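Long-range contacts in 6-phospho-beta-glucosidase BglT (Thermotoga maritima, PDB 1UP7), which hydrolyses cellobiose 6'-phosphate to glucose 6-phosphate and glucose, using NAD+ and manganese as cofactors: residues Leu195-Lys200 against Val236-Asn241; Ala175-Ala180 against Glu210-Asn215; Thr319-Ser324 against Tyr332-Pro337. All blocks are in the same frame, centred on the assembly; numbering follows the deposited sequence.

Interaction 1. Residues Leu195-Lys200 against Val236-Asn241; sequences LSFIEK and VRLIVN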
ATOM      1  N   LEU A 195     -14.690   9.235 -17.658  1.00 19.26           N
ATOM      2  CA  LEU A 195     -14.194   7.869 -17.686  1.00 18.58           C
ATOM      3  C   LEU A 195     -14.601   7.215 -16.367  1.00 18.53           C
ATOM      4  O   LEU A 195     -13.772   6.786 -15.564  1.00 18.28           O
ATOM      5  CB  LEU A 195     -12.686   7.891 -17.851  1.00 18.26           C
ATOM      6  CG  LEU A 195     -12.034   6.615 -18.365  1.00 18.07           C
ATOM      7  CD1 LEU A 195     -12.072   6.532 -19.868  1.00 16.26           C
ATOM      8  CD2 LEU A 195     -10.630   6.512 -17.853  1.00 14.78           C
ATOM      9  N   SER A 196     -15.903   7.199 -16.136  1.00 18.04           N
ATOM     10  CA  SER A 196     -16.448   6.840 -14.851  1.00 18.29           C
ATOM     11  C   SER A 196     -17.486   5.742 -15.005  1.00 17.62           C
ATOM     12  O   SER A 196     -18.010   5.517 -16.113  1.00 16.72           O
ATOM     13  CB  SER A 196     -17.062   8.086 -14.191  1.00 18.76           C
ATOM     14  OG  SER A 196     -18.161   8.586 -14.962  1.00 20.14           O
ATOM     15  N   PHE A 197     -17.756   5.076 -13.881  1.00 16.79           N
ATOM     16  CA  PHE A 197     -18.497   3.829 -13.859  1.00 16.97           C
ATOM     17  C   PHE A 197     -19.410   3.851 -12.644  1.00 17.56           C
ATOM     18  O   PHE A 197     -19.026   4.325 -11.578  1.00 17.59           O
ATOM     19  CB  PHE A 197     -17.522   2.645 -13.831  1.00 15.67           C
ATOM     20  CG  PHE A 197     -16.530   2.664 -14.966  1.00 16.23           C
ATOM     21  CD1 PHE A 197     -15.349   3.426 -14.874  1.00 14.86           C
ATOM     22  CD2 PHE A 197     -16.796   1.965 -16.142  1.00 15.50           C
ATOM     23  CE1 PHE A 197     -14.450   3.478 -15.917  1.00 14.29           C
ATOM     24  CE2 PHE A 197     -15.901   1.984 -17.184  1.00 15.86           C
ATOM     25  CZ  PHE A 197     -14.717   2.742 -17.084  1.00 16.68           C
ATOM     26  N   ILE A 198     -20.625   3.351 -12.801  1.00 17.71           N
ATOM     27  CA  ILE A 198     -21.517   3.193 -11.671  1.00 17.92           C
ATOM     28  C   ILE A 198     -21.744   1.710 -11.478  1.00 18.26           C
ATOM     29  O   ILE A 198     -22.142   0.999 -12.415  1.00 18.22           O
ATOM     30  CB  ILE A 198     -22.862   3.975 -11.891  1.00 17.74           C
ATOM     31  CG1 ILE A 198     -22.593   5.470 -12.007  1.00 18.51           C
ATOM     32  CG2 ILE A 198     -23.880   3.695 -10.753  1.00 16.66           C
ATOM     33  CD1 ILE A 198     -23.766   6.296 -12.541  1.00 17.94           C
ATOM     34  N   GLU A 199     -21.495   1.264 -10.255  1.00 18.33           N
ATOM     35  CA  GLU A 199     -21.581  -0.143  -9.912  1.00 19.01           C
ATOM     36  C   GLU A 199     -22.865  -0.439  -9.152  1.00 18.54           C
ATOM     37  O   GLU A 199     -23.452  -1.518  -9.322  1.00 18.90           O
ATOM     38  CB  GLU A 199     -20.341  -0.534  -9.096  1.00 19.34           C
ATOM     39  CG  GLU A 199     -20.043  -2.023  -9.021  1.00 21.95           C
ATOM     40  CD  GLU A 199     -18.607  -2.307  -8.591  1.00 25.56           C
ATOM     41  OE1 GLU A 199     -17.731  -1.425  -8.691  1.00 25.42           O
ATOM     42  OE2 GLU A 199     -18.345  -3.424  -8.144  1.00 29.28           O
ATOM     43  N   LYS A 200     -23.288   0.506  -8.319  1.00 17.78           N
ATOM     44  CA  LYS A 200     -24.484   0.337  -7.483  1.00 18.38           C
ATOM     45  C   LYS A 200     -25.313   1.609  -7.453  1.00 17.68           C
ATOM     46  O   LYS A 200     -24.773   2.711  -7.477  1.00 17.62           O
ATOM     47  CB  LYS A 200     -24.121  -0.091  -6.027  1.00 18.43           C
ATOM     48  CG  LYS A 200     -23.172  -1.317  -5.942  1.00 20.03           C
ATOM     49  CD  LYS A 200     -23.771  -2.501  -5.213  1.00 24.99           C
ATOM     50  CE  LYS A 200     -24.036  -3.715  -6.128  1.00 28.30           C
ATOM     51  NZ  LYS A 200     -25.340  -4.439  -5.691  1.00 29.07           N
ATOM     52  N   VAL A 236     -20.881  -6.600 -18.684  1.00 18.48           N
ATOM     53  CA  VAL A 236     -19.982  -5.712 -17.996  1.00 18.11           C
ATOM     54  C   VAL A 236     -20.506  -5.391 -16.594  1.00 18.31           C
ATOM     55  O   VAL A 236     -19.724  -5.171 -15.674  1.00 18.20           O
ATOM     56  CB  VAL A 236     -19.826  -4.402 -18.793  1.00 18.33           C
ATOM     57  CG1 VAL A 236     -19.016  -3.381 -18.028  1.00 17.31           C
ATOM     58  CG2 VAL A 236     -19.199  -4.668 -20.159  1.00 18.32           C
ATOM     59  N   ARG A 237     -21.826  -5.352 -16.454  1.00 18.41           N
ATOM     60  CA  ARG A 237     -22.506  -5.043 -15.182  1.00 19.36           C
ATOM     61  C   ARG A 237     -22.045  -3.740 -14.511  1.00 19.04           C
ATOM     62  O   ARG A 237     -21.930  -3.642 -13.295  1.00 19.65           O
ATOM     63  CB  ARG A 237     -22.470  -6.220 -14.195  1.00 19.58           C
ATOM     64  CG  ARG A 237     -23.307  -7.401 -14.618  1.00 22.10           C
ATOM     65  CD  ARG A 237     -23.709  -8.304 -13.451  1.00 29.52           C
ATOM     66  NE  ARG A 237     -25.037  -7.983 -12.894  1.00 35.10           N
ATOM     67  CZ  ARG A 237     -25.987  -7.240 -13.498  1.00 37.10           C
ATOM     68  NH1 ARG A 237     -25.789  -6.700 -14.696  1.00 37.65           N
ATOM     69  NH2 ARG A 237     -27.149  -7.027 -12.893  1.00 38.25           N
ATOM     70  N   LEU A 238     -21.805  -2.737 -15.331  1.00 18.83           N
ATOM     71  CA  LEU A 238     -21.477  -1.386 -14.882  1.00 18.76           C
ATOM     72  C   LEU A 238     -22.265  -0.410 -15.759  1.00 19.12           C
ATOM     73  O   LEU A 238     -22.443  -0.619 -16.987  1.00 19.19           O
ATOM     74  CB  LEU A 238     -19.975  -1.052 -15.057  1.00 17.97           C
ATOM     75  CG  LEU A 238     -18.863  -1.813 -14.312  1.00 17.23           C
ATOM     76  CD1 LEU A 238     -17.455  -1.358 -14.771  1.00 15.58           C
ATOM     77  CD2 LEU A 238     -19.026  -1.623 -12.811  1.00 14.87           C
ATOM     78  N   ILE A 239     -22.750   0.660 -15.149  1.00 18.68           N
ATOM     79  CA  ILE A 239     -23.311   1.725 -15.960  1.00 18.28           C
ATOM     80  C   ILE A 239     -22.151   2.641 -16.277  1.00 18.47           C
ATOM     81  O   ILE A 239     -21.424   3.074 -15.402  1.00 18.87           O
ATOM     82  CB  ILE A 239     -24.474   2.501 -15.266  1.00 18.65           C
ATOM     83  CG1 ILE A 239     -25.679   1.603 -15.037  1.00 17.38           C
ATOM     84  CG2 ILE A 239     -24.913   3.705 -16.112  1.00 17.39           C
ATOM     85  CD1 ILE A 239     -26.349   1.839 -13.744  1.00 17.33           C
ATOM     86  N   VAL A 240     -21.970   2.913 -17.552  1.00 18.65           N
ATOM     87  CA  VAL A 240     -20.753   3.504 -18.047  1.00 18.95           C
ATOM     88  C   VAL A 240     -20.969   4.967 -18.474  1.00 18.62           C
ATOM     89  O   VAL A 240     -21.985   5.325 -19.031  1.00 17.52           O
ATOM     90  CB  VAL A 240     -20.180   2.628 -19.193  1.00 19.75           C
ATOM     91  CG1 VAL A 240     -20.841   2.918 -20.588  1.00 17.58           C
ATOM     92  CG2 VAL A 240     -18.726   2.805 -19.264  1.00 22.56           C
ATOM     93  N   ASN A 241     -20.021   5.831 -18.164  1.00 19.31           N
ATOM     94  CA  ASN A 241     -20.035   7.201 -18.719  1.00 19.69           C
ATOM     95  C   ASN A 241     -20.134   7.121 -20.253  1.00 19.35           C
ATOM     96  O   ASN A 241     -19.444   6.344 -20.873  1.00 19.10           O
ATOM     97  CB  ASN A 241     -18.769   7.948 -18.277  1.00 19.94           C
ATOM     98  CG  ASN A 241     -18.780   9.467 -18.602  1.00 22.67           C
ATOM     99  OD1 ASN A 241     -18.941   9.893 -19.753  1.00 24.55           O
ATOM    100  ND2 ASN A 241     -18.551  10.284 -17.573  1.00 25.09           N
TER

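Interaction 2. Residues Ala175-Ala180 against Glu210-Asn215; sequences AEMFSA and EKVFEN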
ATOM      1  N   ALA A 175     -33.303  10.140  -9.881  1.00 19.80           N
ATOM      2  CA  ALA A 175     -34.327  10.778  -9.060  1.00 19.75           C
ATOM      3  C   ALA A 175     -35.660  10.897  -9.782  1.00 20.11           C
ATOM      4  O   ALA A 175     -36.719  10.753  -9.161  1.00 20.11           O
ATOM      5  CB  ALA A 175     -33.850  12.141  -8.561  1.00 19.56           C
ATOM      6  N   GLU A 176     -35.609  11.167 -11.088  1.00 20.94           N
ATOM      7  CA  GLU A 176     -36.828  11.232 -11.920  1.00 21.62           C
ATOM      8  C   GLU A 176     -37.476   9.863 -12.064  1.00 20.95           C
ATOM      9  O   GLU A 176     -38.685   9.731 -11.934  1.00 20.63           O
ATOM     10  CB  GLU A 176     -36.480  11.794 -13.309  1.00 23.05           C
ATOM     11  CG  GLU A 176     -37.185  13.104 -13.662  1.00 25.75           C
ATOM     12  CD  GLU A 176     -36.209  14.239 -13.904  1.00 29.48           C
ATOM     13  OE1 GLU A 176     -35.227  14.045 -14.680  1.00 32.75           O
ATOM     14  OE2 GLU A 176     -36.411  15.332 -13.319  1.00 31.02           O
ATOM     15  N   MET A 177     -36.659   8.845 -12.327  1.00 20.85           N
ATOM     16  CA  MET A 177     -37.134   7.461 -12.474  1.00 21.35           C
ATOM     17  C   MET A 177     -37.967   7.017 -11.270  1.00 20.76           C
ATOM     18  O   MET A 177     -38.978   6.324 -11.405  1.00 20.77           O
ATOM     19  CB  MET A 177     -35.924   6.526 -12.511  1.00 22.49           C
ATOM     20  CG  MET A 177     -35.411   6.097 -13.869  1.00 25.85           C
ATOM     21  SD  MET A 177     -34.415   4.597 -13.623  1.00 33.63           S
ATOM     22  CE  MET A 177     -35.692   3.421 -13.219  1.00 30.33           C
ATOM     23  N   PHE A 178     -37.505   7.381 -10.077  1.00 20.39           N
ATOM     24  CA  PHE A 178     -38.078   6.856  -8.831  1.00 19.88           C
ATOM     25  C   PHE A 178     -38.881   7.896  -8.055  1.00 19.99           C
ATOM     26  O   PHE A 178     -39.277   7.639  -6.920  1.00 20.06           O
ATOM     27  CB  PHE A 178     -36.973   6.285  -7.903  1.00 20.20           C
ATOM     28  CG  PHE A 178     -36.302   5.056  -8.442  1.00 18.10           C
ATOM     29  CD1 PHE A 178     -36.864   3.796  -8.230  1.00 16.11           C
ATOM     30  CD2 PHE A 178     -35.132   5.160  -9.194  1.00 14.96           C
ATOM     31  CE1 PHE A 178     -36.272   2.647  -8.748  1.00 14.60           C
ATOM     32  CE2 PHE A 178     -34.530   4.007  -9.721  1.00 15.10           C
ATOM     33  CZ  PHE A 178     -35.112   2.747  -9.503  1.00 13.80           C
ATOM     34  N   SER A 179     -39.119   9.068  -8.642  1.00 20.13           N
ATOM     35  CA  SER A 179     -39.957  10.095  -8.004  1.00 20.57           C
ATOM     36  C   SER A 179     -39.367  10.556  -6.656  1.00 20.57           C
ATOM     37  O   SER A 179     -40.097  10.746  -5.663  1.00 20.61           O
ATOM     38  CB  SER A 179     -41.415   9.604  -7.812  1.00 20.59           C
ATOM     39  OG  SER A 179     -42.002   9.223  -9.054  1.00 21.71           O
ATOM     40  N   ALA A 180     -38.050  10.738  -6.643  1.00 19.82           N
ATOM     41  CA  ALA A 180     -37.333  11.033  -5.416  1.00 20.04           C
ATOM     42  C   ALA A 180     -36.546  12.328  -5.578  1.00 20.29           C
ATOM     43  O   ALA A 180     -36.460  12.871  -6.675  1.00 20.60           O
ATOM     44  CB  ALA A 180     -36.383   9.859  -5.064  1.00 19.88           C
ATOM     45  N   GLU A 210     -30.513  -3.275 -10.183  1.00 19.51           N
ATOM     46  CA  GLU A 210     -31.131  -4.165 -11.162  1.00 20.66           C
ATOM     47  C   GLU A 210     -32.189  -3.429 -11.974  1.00 20.48           C
ATOM     48  O   GLU A 210     -32.190  -3.492 -13.210  1.00 20.75           O
ATOM     49  CB  GLU A 210     -31.777  -5.402 -10.476  1.00 20.87           C
ATOM     50  CG  GLU A 210     -30.863  -6.621 -10.277  1.00 23.63           C
ATOM     51  CD  GLU A 210     -29.757  -6.743 -11.333  1.00 28.84           C
ATOM     52  OE1 GLU A 210     -30.041  -7.073 -12.522  1.00 29.31           O
ATOM     53  OE2 GLU A 210     -28.582  -6.499 -10.978  1.00 30.77           O
ATOM     54  N   LYS A 211     -33.078  -2.738 -11.261  1.00 20.38           N
ATOM     55  CA  LYS A 211     -34.166  -1.962 -11.850  1.00 20.40           C
ATOM     56  C   LYS A 211     -33.646  -0.920 -12.822  1.00 20.31           C
ATOM     57  O   LYS A 211     -34.253  -0.681 -13.854  1.00 20.86           O
ATOM     58  CB  LYS A 211     -34.944  -1.256 -10.747  1.00 19.94           C
ATOM     59  CG  LYS A 211     -36.057  -2.057 -10.165  1.00 22.48           C
ATOM     60  CD  LYS A 211     -36.573  -1.406  -8.874  1.00 25.41           C
ATOM     61  CE  LYS A 211     -37.502  -2.351  -8.144  1.00 27.29           C
ATOM     62  NZ  LYS A 211     -37.247  -2.246  -6.685  1.00 30.16           N
ATOM     63  N   VAL A 212     -32.517  -0.304 -12.476  1.00 20.25           N
ATOM     64  CA  VAL A 212     -31.877   0.683 -13.335  1.00 20.21           C
ATOM     65  C   VAL A 212     -31.346   0.021 -14.600  1.00 20.58           C
ATOM     66  O   VAL A 212     -31.574   0.548 -15.694  1.00 21.04           O
ATOM     67  CB  VAL A 212     -30.779   1.505 -12.572  1.00 20.05           C
ATOM     68  CG1 VAL A 212     -30.057   2.425 -13.509  1.00 19.70           C
ATOM     69  CG2 VAL A 212     -31.387   2.323 -11.435  1.00 18.76           C
ATOM     70  N   PHE A 213     -30.681  -1.129 -14.457  1.00 20.57           N
ATOM     71  CA  PHE A 213     -30.205  -1.889 -15.620  1.00 20.86           C
ATOM     72  C   PHE A 213     -31.384  -2.304 -16.519  1.00 21.09           C
ATOM     73  O   PHE A 213     -31.341  -2.097 -17.730  1.00 21.36           O
ATOM     74  CB  PHE A 213     -29.371  -3.087 -15.180  1.00 21.06           C
ATOM     75  CG  PHE A 213     -27.955  -2.741 -14.828  1.00 20.14           C
ATOM     76  CD1 PHE A 213     -27.077  -2.293 -15.799  1.00 21.13           C
ATOM     77  CD2 PHE A 213     -27.495  -2.898 -13.533  1.00 20.78           C
ATOM     78  CE1 PHE A 213     -25.734  -1.984 -15.482  1.00 22.88           C
ATOM     79  CE2 PHE A 213     -26.157  -2.590 -13.191  1.00 23.30           C
ATOM     80  CZ  PHE A 213     -25.276  -2.141 -14.160  1.00 22.11           C
ATOM     81  N   GLU A 214     -32.446  -2.835 -15.918  1.00 21.51           N
ATOM     82  CA  GLU A 214     -33.660  -3.183 -16.664  1.00 22.52           C
ATOM     83  C   GLU A 214     -34.245  -1.972 -17.399  1.00 22.64           C
ATOM     84  O   GLU A 214     -34.751  -2.100 -18.509  1.00 23.25           O
ATOM     85  CB  GLU A 214     -34.726  -3.815 -15.773  1.00 22.73           C
ATOM     86  CG  GLU A 214     -34.340  -5.190 -15.241  1.00 26.26           C
ATOM     87  CD  GLU A 214     -34.524  -6.306 -16.264  1.00 30.15           C
ATOM     88  OE1 GLU A 214     -33.639  -6.462 -17.140  1.00 31.49           O
ATOM     89  OE2 GLU A 214     -35.548  -7.035 -16.190  1.00 31.60           O
ATOM     90  N   ASN A 215     -34.164  -0.800 -16.785  1.00 22.90           N
ATOM     91  CA  ASN A 215     -34.673   0.426 -17.392  1.00 23.34           C
ATOM     92  C   ASN A 215     -33.852   0.885 -18.594  1.00 23.27           C
ATOM     93  O   ASN A 215     -34.421   1.316 -19.607  1.00 23.55           O
ATOM     94  CB  ASN A 215     -34.700   1.552 -16.351  1.00 24.38           C
ATOM     95  CG  ASN A 215     -36.009   2.337 -16.363  1.00 26.80           C
ATOM     96  OD1 ASN A 215     -36.012   3.559 -16.595  1.00 27.77           O
ATOM     97  ND2 ASN A 215     -37.133   1.641 -16.101  1.00 26.97           N
TER

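Interaction 3. Residues Thr319-Ser324 against Tyr332-Pro337; sequences TRNNGS and YVLEIP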
ATOM      1  N   THR A 319     -11.127  14.522  -6.965  1.00 18.72           N
ATOM      2  CA  THR A 319     -10.304  14.683  -5.787  1.00 18.36           C
ATOM      3  C   THR A 319      -9.451  13.424  -5.604  1.00 18.67           C
ATOM      4  O   THR A 319      -9.678  12.421  -6.309  1.00 18.65           O
ATOM      5  CB  THR A 319     -11.224  14.942  -4.586  1.00 18.40           C
ATOM      6  OG1 THR A 319     -10.434  15.368  -3.477  1.00 19.51           O
ATOM      7  CG2 THR A 319     -11.884  13.650  -4.101  1.00 16.67           C
ATOM      8  N   ARG A 320      -8.474  13.474  -4.689  1.00 18.10           N
ATOM      9  CA  ARG A 320      -7.640  12.298  -4.408  1.00 18.65           C
ATOM     10  C   ARG A 320      -8.449  11.147  -3.865  1.00 18.21           C
ATOM     11  O   ARG A 320      -9.271  11.337  -2.995  1.00 19.09           O
ATOM     12  CB  ARG A 320      -6.542  12.607  -3.408  1.00 18.65           C
ATOM     13  CG  ARG A 320      -5.399  13.451  -3.920  1.00 20.37           C
ATOM     14  CD  ARG A 320      -4.286  13.591  -2.878  1.00 20.77           C
ATOM     15  NE  ARG A 320      -3.165  14.370  -3.369  1.00 22.53           N
ATOM     16  CZ  ARG A 320      -2.387  15.123  -2.586  1.00 25.31           C
ATOM     17  NH1 ARG A 320      -2.610  15.192  -1.291  1.00 23.15           N
ATOM     18  NH2 ARG A 320      -1.362  15.791  -3.091  1.00 26.12           N
ATOM     19  N   ASN A 321      -8.192   9.954  -4.386  1.00 18.27           N
ATOM     20  CA  ASN A 321      -8.838   8.716  -3.983  1.00 18.22           C
ATOM     21  C   ASN A 321      -8.930   8.598  -2.462  1.00 18.96           C
ATOM     22  O   ASN A 321     -10.033   8.438  -1.917  1.00 18.36           O
ATOM     23  CB  ASN A 321      -8.045   7.563  -4.607  1.00 17.82           C
ATOM     24  CG  ASN A 321      -8.596   6.168  -4.280  1.00 17.31           C
ATOM     25  OD1 ASN A 321      -9.778   5.989  -3.926  1.00 16.78           O
ATOM     26  ND2 ASN A 321      -7.724   5.159  -4.433  1.00 12.17           N
ATOM     27  N   ASN A 322      -7.775   8.700  -1.791  1.00 19.51           N
ATOM     28  CA  ASN A 322      -7.666   8.481  -0.348  1.00 20.52           C
ATOM     29  C   ASN A 322      -8.520   7.330   0.199  1.00 20.70           C
ATOM     30  O   ASN A 322      -9.271   7.517   1.171  1.00 21.78           O
ATOM     31  CB  ASN A 322      -8.029   9.772   0.409  1.00 21.46           C
ATOM     32  CG  ASN A 322      -7.000  10.905   0.222  1.00 22.95           C
ATOM     33  OD1 ASN A 322      -7.299  12.039   0.511  1.00 26.15           O
ATOM     34  ND2 ASN A 322      -5.801  10.589  -0.222  1.00 24.66           N
ATOM     35  N   GLY A 323      -8.448   6.149  -0.407  1.00 20.83           N
ATOM     36  CA  GLY A 323      -9.157   5.004   0.162  1.00 20.69           C
ATOM     37  C   GLY A 323     -10.620   4.831  -0.234  1.00 20.51           C
ATOM     38  O   GLY A 323     -11.286   3.904   0.206  1.00 20.50           O
ATOM     39  N   SER A 324     -11.113   5.707  -1.108  1.00 20.25           N
ATOM     40  CA  SER A 324     -12.467   5.562  -1.639  1.00 19.41           C
ATOM     41  C   SER A 324     -12.589   4.241  -2.385  1.00 18.96           C
ATOM     42  O   SER A 324     -13.557   3.501  -2.212  1.00 18.78           O
ATOM     43  CB  SER A 324     -12.775   6.722  -2.575  1.00 18.82           C
ATOM     44  OG  SER A 324     -13.965   6.499  -3.297  1.00 19.71           O
ATOM     45  N   TYR A 332      -4.303   8.745  -6.663  1.00 18.71           N
ATOM     46  CA  TYR A 332      -5.036   8.940  -7.933  1.00 18.51           C
ATOM     47  C   TYR A 332      -6.130   9.963  -7.682  1.00 18.60           C
ATOM     48  O   TYR A 332      -6.956   9.773  -6.768  1.00 18.94           O
ATOM     49  CB  TYR A 332      -5.688   7.655  -8.431  1.00 18.00           C
ATOM     50  CG  TYR A 332      -4.846   6.704  -9.279  1.00 17.62           C
ATOM     51  CD1 TYR A 332      -3.437   6.652  -9.171  1.00 15.92           C
ATOM     52  CD2 TYR A 332      -5.473   5.836 -10.179  1.00 16.26           C
ATOM     53  CE1 TYR A 332      -2.681   5.755  -9.953  1.00 15.59           C
ATOM     54  CE2 TYR A 332      -4.726   4.944 -10.986  1.00 17.25           C
ATOM     55  CZ  TYR A 332      -3.343   4.904 -10.850  1.00 15.73           C
ATOM     56  OH  TYR A 332      -2.655   4.000 -11.593  1.00 15.27           O
ATOM     57  N   VAL A 333      -6.136  11.063  -8.440  1.00 18.01           N
ATOM     58  CA  VAL A 333      -7.347  11.890  -8.505  1.00 17.36           C
ATOM     59  C   VAL A 333      -8.427  11.105  -9.262  1.00 17.78           C
ATOM     60  O   VAL A 333      -8.193  10.635 -10.393  1.00 17.86           O
ATOM     61  CB  VAL A 333      -7.100  13.263  -9.183  1.00 17.36           C
ATOM     62  CG1 VAL A 333      -8.407  13.919  -9.588  1.00 14.14           C
ATOM     63  CG2 VAL A 333      -6.266  14.195  -8.247  1.00 15.95           C
ATOM     64  N   LEU A 334      -9.578  10.938  -8.620  1.00 17.39           N
ATOM     65  CA  LEU A 334     -10.717  10.260  -9.198  1.00 17.46           C
ATOM     66  C   LEU A 334     -11.946  11.154  -9.094  1.00 17.70           C
ATOM     67  O   LEU A 334     -11.954  12.132  -8.347  1.00 16.92           O
ATOM     68  CB  LEU A 334     -10.997   8.954  -8.435  1.00 17.00           C
ATOM     69  CG  LEU A 334      -9.844   7.953  -8.385  1.00 17.11           C
ATOM     70  CD1 LEU A 334     -10.217   6.787  -7.465  1.00 16.15           C
ATOM     71  CD2 LEU A 334      -9.456   7.499  -9.783  1.00 15.02           C
ATOM     72  N   GLU A 335     -12.985  10.793  -9.837  1.00 17.66           N
ATOM     73  CA  GLU A 335     -14.303  11.407  -9.680  1.00 17.62           C
ATOM     74  C   GLU A 335     -15.157  10.424  -8.851  1.00 17.06           C
ATOM     75  O   GLU A 335     -15.456   9.330  -9.311  1.00 17.26           O
ATOM     76  CB  GLU A 335     -14.885  11.709 -11.075  1.00 17.23           C
ATOM     77  CG  GLU A 335     -16.232  12.416 -11.091  1.00 18.40           C
ATOM     78  CD  GLU A 335     -16.652  12.824 -12.505  1.00 19.33           C
ATOM     79  OE1 GLU A 335     -17.318  12.031 -13.210  1.00 17.51           O
ATOM     80  OE2 GLU A 335     -16.288  13.955 -12.911  1.00 21.34           O
ATOM     81  N   ILE A 336     -15.506  10.817  -7.631  1.00 16.59           N
ATOM     82  CA  ILE A 336     -16.012   9.909  -6.583  1.00 16.33           C
ATOM     83  C   ILE A 336     -16.917  10.691  -5.620  1.00 17.15           C
ATOM     84  O   ILE A 336     -16.773  11.919  -5.498  1.00 17.20           O
ATOM     85  CB  ILE A 336     -14.838   9.246  -5.777  1.00 15.07           C
ATOM     86  CG1 ILE A 336     -13.786  10.317  -5.371  1.00 14.94           C
ATOM     87  CG2 ILE A 336     -14.193   8.091  -6.569  1.00 13.26           C
ATOM     88  CD1 ILE A 336     -12.588   9.773  -4.494  1.00 14.64           C
ATOM     89  N   PRO A 337     -17.836  10.002  -4.941  1.00 16.98           N
ATOM     90  CA  PRO A 337     -18.718  10.638  -3.970  1.00 17.16           C
ATOM     91  C   PRO A 337     -17.965  11.051  -2.719  1.00 17.57           C
ATOM     92  O   PRO A 337     -17.199  10.251  -2.170  1.00 18.18           O
ATOM     93  CB  PRO A 337     -19.702   9.520  -3.615  1.00 17.29           C
ATOM     94  CG  PRO A 337     -19.564   8.508  -4.741  1.00 17.30           C
ATOM     95  CD  PRO A 337     -18.105   8.559  -5.053  1.00 16.92           C
TER

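Interaction 1. Residues Leu195-Lys200 against Val236-Asn241
Two methyl groups of the opposing chain meet the Phe-197 ring obliquely along one flank: Leu-238 CD1 lies 3.7 Å from Phe-197 CD2, and Val-240 CG2 lies 3.6 Å from Phe-197 CE2. With CG beside its own backbone N (chi1 -55°), the ring lies alongside Val-240, its non-hydrogen-bonded antiparallel mate. The other branch of Leu-238, CD2, crosses the aliphatic part of Glu-199, 3.9 Å from CG. The second flat group, the Asn-241 amide, sends an N-H within its own plane to Ser-196, with ND2 3.1 Å from OG; OG is also bonded to Tyr-189, while Asn-241 OD1 accepts a hydrogen bond from the backbone N of Tyr-243, the catalytic proton acceptor.

Ile-198 and Ile-239 form the hydrogen-bonded pair, linked by Ile-198 N to Ile-239 O (2.7 Å) and Ile-239 N to Ile-198 O (2.8 Å). Asn-241 N to Ser-196 O (2.9 Å) extends the pairing toward the active site.

The short strand 239-240 thus pairs with strand 195-203, which also pairs with strand 185-190. Phe-170 of helix 166-177 covers the Ile-198 and Ile-239 face, whereas Phe-197 packs on Ala-357 and Phe-360 of helix 355-376.

Interaction 2. Residues Ala175-Ala180 against Glu210-Asn215
Lys-211 O accepts the backbone N of Asn-215 at 2.9 Å, one turn on in helix 209-216, and these two residues, with Val-212, form the surface that Met-177 and Phe-178 meet. No hydrogen bond crosses the contact. The thioether of Met-177 and the amide of Asn-215 approach from opposite directions, with the terminal methyl doing most of the touching: Met-177 CE sits 3.3 Å from Asn-215 CG, a tight approach, and SD lies 3.5 Å from Asn-215 OD1. The bend at chi3 (70°) turns CE onto the amide. Without CG, SD and CE, as with an alanine here, a gap would probably open beside Asn-215 and its amide be set free to turn.

Phe-178 is the first residue to leave helical backbone angles after helix 166-177, which closes in a Schellman motif: Ala-180 N reaches back to Ala-175 O (2.8 Å), and Ser-179, with positive phi, is the C-prime residue. The contact sets the end of a helix in the Rossmann-type NAD-binding part of the chain against helix 209-216 of the C-terminal family region, at the protein surface and away from the active site and the cofactor-binding residues.

The Phe-178 ring offers its edge to the second helix. Val-212 CG2 lies in the ring plane, 4.0 Å from CE2, and the two side chains cross at about a right angle. Lys-211 crosses more obliquely, its CD 4.1 Å from Phe-178 CE1, while its ammonium group continues to a salt bridge with Glu-206. Val-212 also packs on Ile-174 and Phe-170, about one and two turns before Phe-178 in helix 166-177.

Interaction 3. Residues Thr319-Ser324 against Tyr332-Pro337
Ile-336 reaches across to Thr-319 and to the turn that follows it. Its CB lies 3.8 Å from Ser-324 OG, and the CG2 branch touches the same hydroxyl oxygen at 3.6 Å. CG1 takes the other direction, wedged between the backbone N and the carbonyl carbon (chi1 47°), and comes 4.0 Å from Thr-319 CG2, the two side chains crossing at about a right angle. Since the chain is extended at chi2 (177°), the tip CD1 is carried onward to Ser-324 CB, 3.6 Å away, where it also packs against the carbonyl oxygens of Arg-320 and Asn-321. The Ser-324 hydroxyl has its polar partner in Gln-350.

This is the loop end of a beta hairpin, strands 313-320 and 333-341, in the three-stranded antiparallel sheet completed by strand 344-347, whose Thr-347 packs on both Thr-319 and Ile-336. Thr-319 and Leu-334 are a hydrogen-bonded pair: Leu-334 N binds Thr-319 O at 2.7 Å, and Thr-319 N returns the bond to Leu-334 O. One pair further on, Arg-320 faces Val-333 without hydrogen bonds, and Asn-321 N then closes on Tyr-332 O (2.7 Å), nearly along the C=O axis.

Beyond this bond the first chain enters a type I' turn, with Ser-324 N bonded to Asn-321 O at 3.0 Å and positive phi at Asn-322 and Gly-323. The Asn-321 side chain lies alongside Leu-334, its CG 3.6 Å from the CD1 methyl. Its amide is spoken for at both ends within the loop: OD1 accepts Ile-325 N, and ND2 donates to Pro-329 O.

How the interactions relate
Interactions 1 and 2 have centres about 15 Å apart and touch directly: Arg-237 forms a salt bridge with Glu-210 and a cation-pi contact with Phe-213, whose CE1 is 3.6 Å from Ile-239 CG1. Their segments alternate along the chain, and helix 209-216 packs against both strand 239-240 and the end of helix 166-177. Interaction 3, centred about 16 Å from interaction 1, is tied to it through Tyr-189, whose hydroxyl bonds both Ser-196 and Glu-335. Glu-335 in turn packs on Cys-164 of the manganese site, and the Asn-241 side chain lies about 7 Å from the bound glucose 6-phosphate. Interactions 2 and 3 stay about 15 Å apart at their nearest atoms.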